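Phosphoacetylglucosamine mutase (Aspergillus lentulus, PDB 5O9X) catalyses the interconversion of the 6-phosphate and 1-phosphate of N-acetylglucosamine, as a mutase of the phosphohexomutase family, probably through a bisphosphorylated sugar intermediate. Local coordinates at residues A[345-348]-A[349-353]; A[314-317]-A[318-322]. The protein carries 1 engineered substitution. All blocks are in the same frame, centred on the assembly; numbering follows the deposited sequence.

Contact 1: A[345-348]-A[349-353]; sequences TEYI and EKVLK
The ring of Tyr347 lies across the side chains of Val351 and Leu352, Val351 at its CE1 side and Leu352 at its CE2 side: CE1 meets Val351 CG1 at 3.6 Å, and CE2 meets Leu352 CG at 3.8 Å. Both approaches are oblique. With CG anti to the backbone N (chi1 179°), the ring swings forward along the helix onto residues four and five positions on; a broad ring can touch both aliphatic neighbours. The backbone beneath makes the same double reach. Tyr347 O accepts two bonds, from Val351 N and from Leu352 N, the fourth and fifth residues on, each at 3.0 Å. Lys353 then takes a positive phi (58°) and leads the chain out.

On the exposed flank, Glu346 and Lys350 stretch out over one turn and join in a salt bridge, OE2 of Glu346 to NZ of Lys350 3.2 Å, the ammonium arriving on the anti side of the carboxylate. Long, flexible charged chains suit this solvent-facing surface.

Ile348, buried, packs on Val334 of strand 332-337 and Ser356 of strand 356-359, while Tyr347 and Leu352 lean on helix 306-324. The contact lies at the C-terminal part of helix 342-350 and the residues after it, in the beta-alpha-beta unit that continues into strand 356-359.

Contact 2: A[314-317]-A[318-322]; sequences ASFI and GDLAR
Asp319 N bonds Ser315 O at 3.0 Å, with an N-H...O angle of 165°, and Leu320 N bonds Phe316 O at 2.9 Å. Gly318 N to Ala314 O and Ala321 N to Ile317 O continue the same i to i+4 pattern, the last at 2.8 Å. Within 318-322, Arg322 reaches back along the helix in a salt bridge that helps orient the Asp319 carboxylate: NH1 of Arg322 gives a hydrogen bond to OD1 of Asp319 at 2.9 Å, coming from above the carboxylate plane, 38° out of it. The other carboxylate oxygen, OD2, has a long, weak ion pair with Lys442, whose NZ also hydrogen-bonds Ser315 OG; a small hydroxyl and a short acid both suit a surface shared with that lysine.

Farther round, Phe316 and Leu320 pack together in a CH-pi contact. Leu320 lays CD1, with CG behind it, over one face of the ring; CD1 is 4.0 Å from the centroid of the Phe316 ring and comes closest to its CE2 at 3.5 Å. Phe316 chi1 (-171°) carries the ring forward over the next turn, where the leucine meets it.

Leu320 also packs on helix 405-420, and Ile317 touches both that helix and strand 332-337. This is the pattern of an amphipathic helix in an alpha/beta domain: apolar residues face sheet and neighbouring helix, while the salt bridge lies on the outer flank.

Overall arrangement
Contact 2, in the middle and later turns of helix 306-324, precedes contact 1 along the chain; strand 332-337 comes between them and leads into helix 342-350. Their centres lie 14 Å apart, and they meet through Leu352, whose CD1 is 3.9 Å from Ala314 CB and whose CD2 is 4.0 Å from Ser315 CB. The later residues of 349-353 thereby pack against the side of helix 306-324, where small residues at 314 and 315 allow this approach. Val334 on strand 332-337 is touched by both Ile348 and Ala314. Both contacts belong to the packing of the domain III family region; the bound glucose 1,6-bisphosphate occupies a separate pocket.

Contact 1: A[345-348]-A[349-353]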
# COMPACT_ATOMS: atom_id res chain seq x y z
N THR A 345 3.54 -18.25 6.73
CA THR A 345 3.61 -18.14 8.18
C THR A 345 4.50 -19.25 8.80
O THR A 345 5.29 -18.99 9.70
CB THR A 345 2.18 -18.14 8.77
OG1 THR A 345 1.34 -17.14 8.07
CG2 THR A 345 2.18 -17.87 10.33
N GLU A 346 4.31 -20.47 8.32
CA GLU A 346 5.01 -21.64 8.77
C GLU A 346 6.52 -21.48 8.46
O GLU A 346 7.37 -21.81 9.28
CB GLU A 346 4.40 -22.86 8.04
CG GLU A 346 5.19 -24.17 8.33
CD GLU A 346 4.70 -25.41 7.55
OE1 GLU A 346 4.56 -25.42 6.24
OE2 GLU A 346 4.45 -26.40 8.29
N TYR A 347 6.83 -21.00 7.25
CA TYR A 347 8.21 -20.71 6.83
C TYR A 347 8.86 -19.71 7.74
O TYR A 347 10.02 -19.89 8.15
CB TYR A 347 8.24 -20.26 5.37
CG TYR A 347 9.65 -19.90 4.80
CD1 TYR A 347 10.54 -20.90 4.35
CD2 TYR A 347 10.04 -18.58 4.66
CE1 TYR A 347 11.82 -20.57 3.84
CE2 TYR A 347 11.29 -18.23 4.08
CZ TYR A 347 12.16 -19.25 3.72
OH TYR A 347 13.39 -18.88 3.19
N ILE A 348 8.12 -18.69 8.12
CA ILE A 348 8.70 -17.61 8.94
C ILE A 348 9.02 -18.20 10.32
O ILE A 348 10.11 -17.92 10.91
CB ILE A 348 7.72 -16.41 9.08
CG1 ILE A 348 7.52 -15.66 7.70
CG2 ILE A 348 8.19 -15.45 10.17
CD1 ILE A 348 6.34 -14.66 7.72
N GLU A 349 8.13 -19.05 10.78
CA GLU A 349 8.28 -19.65 12.10
C GLU A 349 9.39 -20.73 12.12
O GLU A 349 10.21 -20.69 12.97
CB GLU A 349 6.95 -20.25 12.59
CG GLU A 349 7.00 -20.68 14.08
CD GLU A 349 6.10 -21.89 14.46
OE1 GLU A 349 5.29 -22.39 13.64
OE2 GLU A 349 6.22 -22.36 15.62
N LYS A 350 9.42 -21.65 11.17
CA LYS A 350 10.23 -22.88 11.30
C LYS A 350 11.54 -22.82 10.55
O LYS A 350 12.51 -23.52 10.94
CB LYS A 350 9.48 -24.12 10.85
CG LYS A 350 8.19 -24.38 11.60
CD LYS A 350 7.60 -25.66 11.00
CE LYS A 350 6.36 -26.13 11.78
NZ LYS A 350 5.74 -27.28 11.04
N VAL A 351 11.61 -21.99 9.51
CA VAL A 351 12.86 -21.87 8.73
C VAL A 351 13.57 -20.57 9.08
O VAL A 351 14.76 -20.61 9.44
CB VAL A 351 12.65 -21.97 7.22
CG1 VAL A 351 13.97 -21.83 6.46
CG2 VAL A 351 11.87 -23.27 6.86
N LEU A 352 12.90 -19.41 9.02
CA LEU A 352 13.59 -18.20 9.41
C LEU A 352 13.73 -18.06 10.90
O LEU A 352 14.61 -17.27 11.40
CB LEU A 352 12.95 -16.91 8.82
CG LEU A 352 12.68 -16.87 7.31
CD1 LEU A 352 11.99 -15.57 6.89
CD2 LEU A 352 14.03 -17.07 6.60
N LYS A 353 12.86 -18.74 11.65
CA LYS A 353 12.87 -18.68 13.15
C LYS A 353 12.71 -17.25 13.64
O LYS A 353 13.43 -16.77 14.49
CB LYS A 353 14.14 -19.42 13.73
CG LYS A 353 14.11 -20.92 13.40
CD LYS A 353 15.34 -21.68 13.90
CE LYS A 353 15.70 -22.83 12.96
NZ LYS A 353 17.11 -22.65 12.48

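Contact 2: A[314-317]-A[318-322]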
# COMPACT_ATOMS: atom_id res chain seq x y z
N ALA A 314 13.17 -10.59 4.70
CA ALA A 314 13.56 -11.04 6.03
C ALA A 314 14.76 -11.99 6.00
O ALA A 314 15.66 -11.87 6.87
CB ALA A 314 12.37 -11.65 6.77
N SER A 315 14.83 -12.90 5.02
CA SER A 315 15.97 -13.82 4.91
C SER A 315 17.25 -13.00 4.58
O SER A 315 18.29 -13.20 5.21
CB SER A 315 15.68 -14.79 3.77
OG SER A 315 16.84 -15.39 3.27
N PHE A 316 17.20 -12.15 3.55
CA PHE A 316 18.36 -11.37 3.15
C PHE A 316 18.87 -10.49 4.31
O PHE A 316 20.05 -10.50 4.64
CB PHE A 316 18.01 -10.47 1.97
CG PHE A 316 19.21 -9.79 1.36
CD1 PHE A 316 20.33 -10.56 0.96
CD2 PHE A 316 19.23 -8.42 1.21
CE1 PHE A 316 21.45 -9.91 0.41
CE2 PHE A 316 20.32 -7.78 0.61
CZ PHE A 316 21.41 -8.54 0.20
N ILE A 317 18.00 -9.73 4.93
CA ILE A 317 18.41 -8.87 6.02
C ILE A 317 19.05 -9.63 7.21
O ILE A 317 20.04 -9.16 7.84
CB ILE A 317 17.28 -7.89 6.49
CG1 ILE A 317 16.93 -6.94 5.32
CG2 ILE A 317 17.68 -7.13 7.80
CD1 ILE A 317 15.59 -6.18 5.51
N GLY A 318 18.47 -10.78 7.55
CA GLY A 318 19.03 -11.65 8.56
C GLY A 318 20.41 -12.14 8.21
O GLY A 318 21.27 -12.15 9.09
N ASP A 319 20.62 -12.58 6.96
CA ASP A 319 21.96 -12.99 6.54
C ASP A 319 22.94 -11.79 6.56
O ASP A 319 24.10 -11.98 6.96
CB ASP A 319 21.95 -13.60 5.13
CG ASP A 319 21.20 -14.93 5.06
OD1 ASP A 319 20.88 -15.59 6.11
OD2 ASP A 319 21.01 -15.36 3.90
N LEU A 320 22.52 -10.59 6.14
CA LEU A 320 23.44 -9.45 6.18
C LEU A 320 23.80 -9.05 7.61
O LEU A 320 24.96 -8.77 7.87
CB LEU A 320 22.86 -8.18 5.51
CG LEU A 320 22.79 -8.20 3.99
CD1 LEU A 320 22.10 -6.88 3.50
CD2 LEU A 320 24.16 -8.46 3.29
N ALA A 321 22.79 -9.04 8.52
CA ALA A 321 23.06 -8.70 9.92
C ALA A 321 24.02 -9.71 10.55
O ALA A 321 24.94 -9.30 11.28
CB ALA A 321 21.76 -8.62 10.71
N ARG A 322 23.85 -11.01 10.29
CA ARG A 322 24.79 -11.99 10.76
C ARG A 322 26.20 -11.78 10.21
O ARG A 322 27.22 -11.90 10.92
CB ARG A 322 24.33 -13.38 10.35
CG ARG A 322 25.01 -14.54 11.04
CD ARG A 322 24.36 -15.88 10.60
NE ARG A 322 22.88 -15.80 10.67
CZ ARG A 322 22.05 -15.91 9.62
NH1 ARG A 322 22.56 -16.16 8.40
NH2 ARG A 322 20.71 -15.77 9.80